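Local coordinates for protein alpha-acetolactate decarboxylase (Bacillus subtilis subsp. subtilis str. 168, PDB 5XNE) that catalyses the decarboxylation of acetolactate to acetoin, releasing carbon dioxide on the pathway from pyruvate to butane-2,3-diol, at residues 50-55 with 73-78; 107-112 with 203-208; 160-163 with 169-172. All blocks are in the same frame, centred on the assembly; numbering follows the deposited sequence.

Contact 1. Residues 50-55 with 73-78; sequences GEFYRL and CSFTFF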
loop_
_atom_site.group_PDB
_atom_site.type_symbol
_atom_site.label_atom_id
_atom_site.label_comp_id
_atom_site.label_asym_id
_atom_site.label_seq_id
_atom_site.Cartn_x
_atom_site.Cartn_y
_atom_site.Cartn_z
ATOM N N GLY B 50 -15.312 -9.362 17.181
ATOM C CA GLY B 50 -14.453 -10.497 17.482
ATOM C C GLY B 50 -14.975 -11.841 17.015
ATOM O O GLY B 50 -14.311 -12.865 17.227
ATOM N N GLU B 51 -16.139 -11.846 16.371
ATOM C CA GLU B 51 -16.788 -13.081 15.950
ATOM C C GLU B 51 -16.728 -13.224 14.428
ATOM O O GLU B 51 -17.349 -12.447 13.704
ATOM C CB GLU B 51 -18.240 -13.113 16.444
ATOM C CG GLU B 51 -18.339 -13.044 17.973
ATOM C CD GLU B 51 -19.769 -13.073 18.500
ATOM O OE1 GLU B 51 -20.709 -12.957 17.694
ATOM O OE2 GLU B 51 -19.943 -13.205 19.738
ATOM N N PHE B 52 -15.960 -14.209 13.960
ATOM C CA PHE B 52 -15.684 -14.379 12.532
ATOM C C PHE B 52 -16.292 -15.657 11.988
ATOM O O PHE B 52 -16.284 -16.697 12.664
ATOM C CB PHE B 52 -14.172 -14.364 12.277
ATOM C CG PHE B 52 -13.576 -12.995 12.352
ATOM C CD1 PHE B 52 -13.315 -12.397 13.589
ATOM C CD2 PHE B 52 -13.298 -12.292 11.192
ATOM C CE1 PHE B 52 -12.774 -11.119 13.664
ATOM C CE2 PHE B 52 -12.755 -11.001 11.265
ATOM C CZ PHE B 52 -12.496 -10.423 12.503
ATOM N N TYR B 53 -16.785 -15.581 10.756
ATOM C CA TYR B 53 -17.462 -16.701 10.101
ATOM C C TYR B 53 -16.935 -16.969 8.704
ATOM O O TYR B 53 -16.484 -16.041 8.016
ATOM C CB TYR B 53 -18.960 -16.432 10.013
ATOM C CG TYR B 53 -19.657 -16.431 11.350
ATOM C CD1 TYR B 53 -19.721 -15.281 12.118
ATOM C CD2 TYR B 53 -20.255 -17.592 11.841
ATOM C CE1 TYR B 53 -20.367 -15.279 13.347
ATOM C CE2 TYR B 53 -20.902 -17.599 13.072
ATOM C CZ TYR B 53 -20.952 -16.444 13.813
ATOM O OH TYR B 53 -21.590 -16.458 15.028
ATOM N N ARG B 54 -17.008 -18.240 8.298
ATOM C CA ARG B 54 -16.799 -18.681 6.923
ATOM C C ARG B 54 -18.161 -18.902 6.263
ATOM O O ARG B 54 -18.906 -19.810 6.649
ATOM C CB ARG B 54 -15.979 -19.979 6.879
ATOM C CG ARG B 54 -15.670 -20.462 5.464
ATOM C CD ARG B 54 -15.202 -21.926 5.437
ATOM N NE ARG B 54 -14.027 -22.211 6.257
ATOM C CZ ARG B 54 -12.799 -22.406 5.773
ATOM N NH1 ARG B 54 -12.568 -22.300 4.462
ATOM N NH2 ARG B 54 -11.795 -22.680 6.597
ATOM N N LEU B 55 -18.507 -18.074 5.287
ATOM C CA LEU B 55 -19.778 -18.214 4.564
ATOM C C LEU B 55 -19.577 -19.030 3.296
ATOM O O LEU B 55 -18.795 -18.641 2.429
ATOM C CB LEU B 55 -20.357 -16.839 4.204
ATOM C CG LEU B 55 -21.136 -15.994 5.216
ATOM C CD1 LEU B 55 -22.546 -16.535 5.411
ATOM C CD2 LEU B 55 -20.417 -15.902 6.543
ATOM N N CYS B 73 -7.160 -11.081 3.185
ATOM C CA CYS B 73 -8.153 -10.609 4.139
ATOM C C CYS B 73 -7.666 -9.286 4.727
ATOM O O CYS B 73 -6.502 -8.889 4.527
ATOM C CB CYS B 73 -8.423 -11.665 5.239
ATOM S SG CYS B 73 -6.977 -12.485 5.957
ATOM N N SER B 74 -8.573 -8.594 5.425
ATOM C CA SER B 74 -8.302 -7.267 5.973
ATOM C C SER B 74 -8.923 -7.206 7.372
ATOM O O SER B 74 -10.075 -7.610 7.532
ATOM C CB SER B 74 -8.909 -6.162 5.088
ATOM O OG SER B 74 -8.588 -6.305 3.711
ATOM N N PHE B 75 -8.184 -6.678 8.346
ATOM C CA PHE B 75 -8.664 -6.607 9.741
ATOM C C PHE B 75 -8.426 -5.252 10.362
ATOM O O PHE B 75 -7.518 -4.524 9.965
ATOM C CB PHE B 75 -7.971 -7.653 10.610
ATOM C CG PHE B 75 -8.121 -9.038 10.103
ATOM C CD1 PHE B 75 -9.300 -9.740 10.305
ATOM C CD2 PHE B 75 -7.078 -9.646 9.419
ATOM C CE1 PHE B 75 -9.451 -11.031 9.816
ATOM C CE2 PHE B 75 -7.222 -10.937 8.927
ATOM C CZ PHE B 75 -8.402 -11.630 9.133
ATOM N N THR B 76 -9.228 -4.927 11.374
ATOM C CA THR B 76 -8.919 -3.772 12.196
ATOM C C THR B 76 -9.561 -3.953 13.550
ATOM O O THR B 76 -10.438 -4.814 13.719
ATOM C CB THR B 76 -9.405 -2.465 11.553
ATOM O OG1 THR B 76 -8.730 -1.357 12.158
ATOM C CG2 THR B 76 -10.904 -2.299 11.730
ATOM N N PHE B 77 -9.119 -3.150 14.509
ATOM C CA PHE B 77 -9.828 -3.051 15.774
ATOM C C PHE B 77 -10.794 -1.888 15.625
ATOM O O PHE B 77 -10.387 -0.717 15.576
ATOM C CB PHE B 77 -8.862 -2.850 16.948
ATOM C CG PHE B 77 -8.115 -4.091 17.322
ATOM C CD1 PHE B 77 -8.769 -5.145 17.958
ATOM C CD2 PHE B 77 -6.771 -4.228 17.006
ATOM C CE1 PHE B 77 -8.084 -6.306 18.292
ATOM C CE2 PHE B 77 -6.078 -5.386 17.337
ATOM C CZ PHE B 77 -6.728 -6.423 17.974
ATOM N N PHE B 78 -12.070 -2.232 15.508
ATOM C CA PHE B 78 -13.105 -1.274 15.175
ATOM C C PHE B 78 -13.378 -0.357 16.358
ATOM O O PHE B 78 -13.529 -0.821 17.488
ATOM C CB PHE B 78 -14.374 -1.999 14.751
ATOM C CG PHE B 78 -15.398 -1.111 14.106
ATOM C CD1 PHE B 78 -16.259 -0.334 14.874
ATOM C CD2 PHE B 78 -15.520 -1.067 12.723
ATOM C CE1 PHE B 78 -17.201 0.483 14.272
ATOM C CE2 PHE B 78 -16.458 -0.261 12.113
ATOM C CZ PHE B 78 -17.312 0.516 12.887
#

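Contact 2. Residues 107-112 with 203-208; sequences NLFYAI and MNMNLR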
loop_
_atom_site.group_PDB
_atom_site.type_symbol
_atom_site.label_atom_id
_atom_site.label_comp_id
_atom_site.label_asym_id
_atom_site.label_seq_id
_atom_site.Cartn_x
_atom_site.Cartn_y
_atom_site.Cartn_z
ATOM N N ASN B 107 -8.985 10.158 1.243
ATOM C CA ASN B 107 -7.604 9.695 1.190
ATOM C C ASN B 107 -7.215 8.853 2.400
ATOM O O ASN B 107 -6.043 8.517 2.570
ATOM C CB ASN B 107 -6.665 10.893 1.061
ATOM C CG ASN B 107 -7.010 11.758 -0.128
ATOM O OD1 ASN B 107 -7.437 11.255 -1.172
ATOM N ND2 ASN B 107 -6.833 13.071 0.019
ATOM N N LEU B 108 -8.196 8.535 3.239
ATOM C CA LEU B 108 -7.967 7.729 4.435
ATOM C C LEU B 108 -8.657 6.383 4.314
ATOM O O LEU B 108 -9.451 6.174 3.410
ATOM C CB LEU B 108 -8.470 8.445 5.686
ATOM C CG LEU B 108 -7.893 9.839 5.921
ATOM C CD1 LEU B 108 -8.523 10.427 7.191
ATOM C CD2 LEU B 108 -6.383 9.783 6.022
ATOM N N PHE B 109 -8.339 5.470 5.224
ATOM C CA PHE B 109 -8.998 4.158 5.275
ATOM C C PHE B 109 -10.131 4.170 6.293
ATOM O O PHE B 109 -9.990 4.773 7.359
ATOM C CB PHE B 109 -7.995 3.068 5.651
ATOM C CG PHE B 109 -6.939 2.817 4.605
ATOM C CD1 PHE B 109 -5.846 3.674 4.469
ATOM C CD2 PHE B 109 -7.028 1.711 3.768
ATOM C CE1 PHE B 109 -4.874 3.436 3.490
ATOM C CE2 PHE B 109 -6.056 1.467 2.796
ATOM C CZ PHE B 109 -4.986 2.329 2.667
ATOM N N TYR B 110 -11.247 3.508 5.980
ATOM C CA TYR B 110 -12.353 3.406 6.937
ATOM C C TYR B 110 -12.867 1.983 7.031
ATOM O O TYR B 110 -12.916 1.265 6.033
ATOM C CB TYR B 110 -13.530 4.325 6.551
ATOM C CG TYR B 110 -13.140 5.771 6.421
ATOM C CD1 TYR B 110 -12.683 6.271 5.209
ATOM C CD2 TYR B 110 -13.201 6.627 7.512
ATOM C CE1 TYR B 110 -12.307 7.604 5.073
ATOM C CE2 TYR B 110 -12.824 7.961 7.390
ATOM C CZ TYR B 110 -12.376 8.435 6.164
ATOM O OH TYR B 110 -11.998 9.757 6.027
ATOM N N ALA B 111 -13.260 1.586 8.231
ATOM C CA ALA B 111 -14.078 0.396 8.393
ATOM C C ALA B 111 -15.509 0.878 8.522
ATOM O O ALA B 111 -15.768 1.939 9.115
ATOM C CB ALA B 111 -13.668 -0.405 9.607
ATOM N N ILE B 112 -16.439 0.124 7.959
ATOM C CA ILE B 112 -17.831 0.546 7.995
ATOM C C ILE B 112 -18.751 -0.633 8.257
ATOM O O ILE B 112 -18.556 -1.737 7.745
ATOM C CB ILE B 112 -18.223 1.262 6.688
ATOM C CG1 ILE B 112 -19.679 1.748 6.737
ATOM C CG2 ILE B 112 -18.039 0.352 5.513
ATOM C CD1 ILE B 112 -20.036 2.651 5.568
ATOM N N MET B 203 -5.525 5.654 10.135
ATOM C CA MET B 203 -4.448 6.453 9.532
ATOM C C MET B 203 -3.261 5.623 9.061
ATOM O O MET B 203 -2.283 6.169 8.572
ATOM C CB MET B 203 -3.927 7.502 10.522
ATOM C CG MET B 203 -4.981 8.434 11.069
ATOM S SD MET B 203 -5.774 9.356 9.747
ATOM C CE MET B 203 -4.531 10.615 9.392
ATOM N N ASN B 204 -3.328 4.309 9.254
ATOM C CA ASN B 204 -2.255 3.414 8.840
ATOM C C ASN B 204 -2.814 2.230 8.082
ATOM O O ASN B 204 -3.906 1.752 8.391
ATOM C CB ASN B 204 -1.459 2.856 10.031
ATOM C CG ASN B 204 -0.647 3.904 10.763
ATOM O OD1 ASN B 204 0.566 4.054 10.537
ATOM N ND2 ASN B 204 -1.302 4.611 11.676
ATOM N N MET B 205 -2.059 1.752 7.103
ATOM C CA MET B 205 -2.331 0.447 6.524
ATOM C C MET B 205 -1.056 -0.366 6.610
ATOM O O MET B 205 -0.027 0.058 6.069
ATOM C CB MET B 205 -2.781 0.535 5.071
ATOM C CG MET B 205 -2.961 -0.861 4.479
ATOM S SD MET B 205 -2.806 -0.936 2.708
ATOM C CE MET B 205 -1.153 -0.306 2.463
ATOM N N ASN B 206 -1.116 -1.516 7.275
ATOM C CA ASN B 206 0.048 -2.395 7.309
ATOM C C ASN B 206 -0.179 -3.601 6.432
ATOM O O ASN B 206 -1.016 -4.450 6.747
ATOM C CB ASN B 206 0.398 -2.885 8.707
ATOM C CG ASN B 206 1.641 -3.801 8.682
ATOM O OD1 ASN B 206 2.759 -3.329 8.783
ATOM N ND2 ASN B 206 1.433 -5.102 8.455
ATOM N N LEU B 207 0.583 -3.660 5.349
ATOM C CA LEU B 207 0.521 -4.769 4.405
ATOM C C LEU B 207 1.492 -5.869 4.803
ATOM O O LEU B 207 2.694 -5.625 4.921
ATOM C CB LEU B 207 0.844 -4.267 3.001
ATOM C CG LEU B 207 1.015 -5.334 1.926
ATOM C CD1 LEU B 207 -0.260 -6.157 1.733
ATOM C CD2 LEU B 207 1.435 -4.680 0.620
ATOM N N ARG B 208 0.959 -7.070 5.014
ATOM C CA ARG B 208 1.775 -8.248 5.330
ATOM C C ARG B 208 1.806 -9.192 4.134
ATOM O O ARG B 208 0.767 -9.658 3.676
ATOM C CB ARG B 208 1.212 -8.958 6.557
ATOM C CG ARG B 208 1.801 -10.334 6.826
ATOM C CD ARG B 208 3.295 -10.274 7.110
ATOM N NE ARG B 208 3.702 -11.417 7.925
ATOM C CZ ARG B 208 3.851 -12.655 7.465
ATOM N NH1 ARG B 208 3.628 -12.925 6.193
ATOM N NH2 ARG B 208 4.218 -13.633 8.286
#

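Contact 3. Residues 160-163 with 169-172; sequences TPAY and VSGY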
loop_
_atom_site.group_PDB
_atom_site.type_symbol
_atom_site.label_atom_id
_atom_site.label_comp_id
_atom_site.label_asym_id
_atom_site.label_seq_id
_atom_site.Cartn_x
_atom_site.Cartn_y
_atom_site.Cartn_z
ATOM N N THR B 160 -11.594 1.967 0.840
ATOM C CA THR B 160 -10.173 2.026 0.539
ATOM C C THR B 160 -9.883 3.132 -0.471
ATOM O O THR B 160 -10.571 3.226 -1.485
ATOM C CB THR B 160 -9.698 0.674 0.000
ATOM O OG1 THR B 160 -9.854 -0.315 1.031
ATOM C CG2 THR B 160 -8.246 0.730 -0.435
ATOM N N PRO B 161 -8.887 3.988 -0.179
ATOM C CA PRO B 161 -8.498 5.045 -1.123
ATOM C C PRO B 161 -7.995 4.495 -2.443
ATOM O O PRO B 161 -7.438 3.388 -2.484
ATOM C CB PRO B 161 -7.355 5.779 -0.395
ATOM C CG PRO B 161 -7.508 5.442 1.025
ATOM C CD PRO B 161 -8.098 4.042 1.059
ATOM N N ALA B 162 -8.144 5.278 -3.509
ATOM C CA ALA B 162 -7.744 4.819 -4.839
ATOM C C ALA B 162 -6.264 4.427 -4.925
ATOM O O ALA B 162 -5.927 3.498 -5.661
ATOM C CB ALA B 162 -8.065 5.866 -5.885
ATOM N N TYR B 163 -5.387 5.103 -4.186
ATOM C CA TYR B 163 -3.956 4.790 -4.284
ATOM C C TYR B 163 -3.606 3.374 -3.797
ATOM O O TYR B 163 -2.519 2.873 -4.081
ATOM C CB TYR B 163 -3.108 5.835 -3.539
ATOM C CG TYR B 163 -3.416 6.014 -2.075
ATOM C CD1 TYR B 163 -3.082 5.030 -1.133
ATOM C CD2 TYR B 163 -4.011 7.187 -1.616
ATOM C CE1 TYR B 163 -3.364 5.199 0.211
ATOM C CE2 TYR B 163 -4.282 7.369 -0.273
ATOM C CZ TYR B 163 -3.954 6.374 0.641
ATOM O OH TYR B 163 -4.232 6.539 1.964
ATOM N N VAL B 169 -9.229 -3.427 -2.436
ATOM C CA VAL B 169 -10.194 -3.033 -3.443
ATOM C C VAL B 169 -10.616 -1.586 -3.213
ATOM O O VAL B 169 -11.254 -1.281 -2.211
ATOM C CB VAL B 169 -11.436 -3.948 -3.425
ATOM C CG1 VAL B 169 -12.460 -3.457 -4.442
ATOM C CG2 VAL B 169 -11.032 -5.393 -3.701
ATOM N N SER B 170 -10.223 -0.698 -4.122
ATOM C CA SER B 170 -10.561 0.721 -4.029
ATOM C C SER B 170 -12.069 0.930 -3.889
ATOM O O SER B 170 -12.864 0.234 -4.532
ATOM C CB SER B 170 -10.050 1.468 -5.271
ATOM O OG SER B 170 -10.419 2.827 -5.227
ATOM N N GLY B 171 -12.452 1.901 -3.068
ATOM C CA GLY B 171 -13.860 2.179 -2.836
ATOM C C GLY B 171 -14.437 1.270 -1.763
ATOM O O GLY B 171 -13.725 0.858 -0.842
ATOM N N TYR B 172 -15.732 0.979 -1.867
ATOM C CA TYR B 172 -16.392 0.121 -0.891
ATOM C C TYR B 172 -16.163 -1.342 -1.194
ATOM O O TYR B 172 -16.323 -1.790 -2.334
ATOM C CB TYR B 172 -17.903 0.381 -0.853
ATOM C CG TYR B 172 -18.298 1.742 -0.335
ATOM C CD1 TYR B 172 -18.484 1.962 1.027
ATOM C CD2 TYR B 172 -18.506 2.805 -1.209
ATOM C CE1 TYR B 172 -18.857 3.210 1.502
ATOM C CE2 TYR B 172 -18.874 4.056 -0.744
ATOM C CZ TYR B 172 -19.050 4.249 0.609
ATOM O OH TYR B 172 -19.422 5.493 1.067
HETATM O O HOH W 1 -12.225 -1.496 0.305
HETATM O O HOH W 2 -11.527 5.002 -3.797
#

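Contact 1. Residues 50-55 with 73-78
F52 and F75 meet across a run of antiparallel β-strands, as an aromatic pair that reaches between strands which are not neighbours: strand 51-56 pairs with 44-48, which pairs with 33-37, which in turn pairs with 73-76. The backbones exchange no hydrogen bond, and the contact rests on the two side chains.

Aromatic packing carries it. The ring centroids lie 5.7 Å apart with the planes turned by 63°, an oblique meeting. F52 CE2 comes to the edge of the F75 ring, near its plane. Each phenylalanine has CG anti to its own carbonyl carbon (chi1 -75° in F52, -56° in F75), a turn that carries both rings into the interval between the strands.

Apolar cover comes from L45 of strand 44-48 and I27 of helix 27-30, each of which touches both rings. Replacing F52 with an alanine would probably open a gap beside F75, leaving one edge of that buried ring without its aromatic neighbour.

Polar bonds lie outside the pair and tie strand 73-76 to strand 3-7, S74 OG bonding Q6 OE1 and T76 OG1 bonding Q3 O.

Across the pair, F52 CE2 approaches F75 CE1 to 3.6 Å, while F52 CZ stands 3.9 Å from F75 CD1.

Contact 2. Residues 107-112 with 203-208
L108 and M203 bring the two backbones to 6.3 Å, CA to CA, at the end of the antiparallel pairing between strands 109-115 and 195-208; beyond this point 203-208 runs on away from its partner, and no hydrogen bond joins the two segments.

Two side-chain pairs hold the contact. In the first, the thioether of M203 curls back over L108. Its CB starts out away from the other segment, but bends at chi2 and chi3 return the sulfur, so that M203 SD lies 3.8 Å from L108 CD2 and touches CD1 as well. The M203 methyl group, CE, also packs on CD2.

In the second pair, M205 places CB over one face of the F109 ring, with the sulfur oblique to it. M205 CB is 4.0 Å from the F109 ring centroid and 23° off the normal, a CH-pi contact displaced toward the rim at CZ. With M205 CG anti to the backbone N (chi1 176°), the chain leads on along the ring until M205 SD lies 3.9 Å from F109 CZ.

N204 and N206 exchange side-chain hydrogen bonds with N206 and N204 of the second subunit, and residues 204-208 pair antiparallel with a strand of that chain. The M205-F109 pair is thus a Met-aromatic contact beside a strand that carries the sheet across the dimer interface.

Contact 3. Residues 160-163 with 169-172
T160 meets V169 and G171 with CG2 anti to its backbone N and OG1 anti to its carbonyl carbon (chi1 -64°), a turn that sets the hydroxyl beside the V169 carbonyl, where water 1 joins them. S170 has its OG anti to the backbone N (chi1 177°), which sends the hydroxyl alongside A162, OG lying 3.4 Å from A162 CA.

The backbone bonds form an antiparallel hydrogen-bonded pair between T160 and G171, closing a β-hairpin with a long loop. G171 N donates to T160 O at 2.8 Å, nearly straight at 169°. T160 N returns a bond to G171 O of 2.9 Å. At G171's backbone angles a CB would be jammed against S170 O, consistent with glycine here.

T160 O is gripped further: water 2 donates to it at 3.1 Å and also bonds S170 OG, while S170 CA adds a CA-H...O contact. Water 1 bonds T160 OG1 and V169 O, each at 2.7 Å. T160 CB packs against V169 O.

The pair joins the end of strand 151-160 to the start of 171-178. F109 of strand 109-115 packs on T160, P161 and Y163, and helix 92-100 lies against Y172, whose hydroxyl bonds E96 O.

Contact 2 lies between the other two and touches both. Toward contact 1 it packs through A111, whose CB is 3.7 Å from F78 CD2. Toward contact 3 the join is polar as well, with a probable hydrogen bond of 2.7 Å between Y163 OH and N107 O. Contacts 1 and 3 do not touch, their nearest atoms being about 7 Å apart. Along the chain, the hairpin of contact 3 is nested inside the loop closed by contact 2. Of the zinc ligands H173, H175 and H186, the first two follow residues 169-172 on strand 171-178, which contact 3 pairs at its start; the V169 side chain is about 7 Å from the metal, that of F75 about 12 Å.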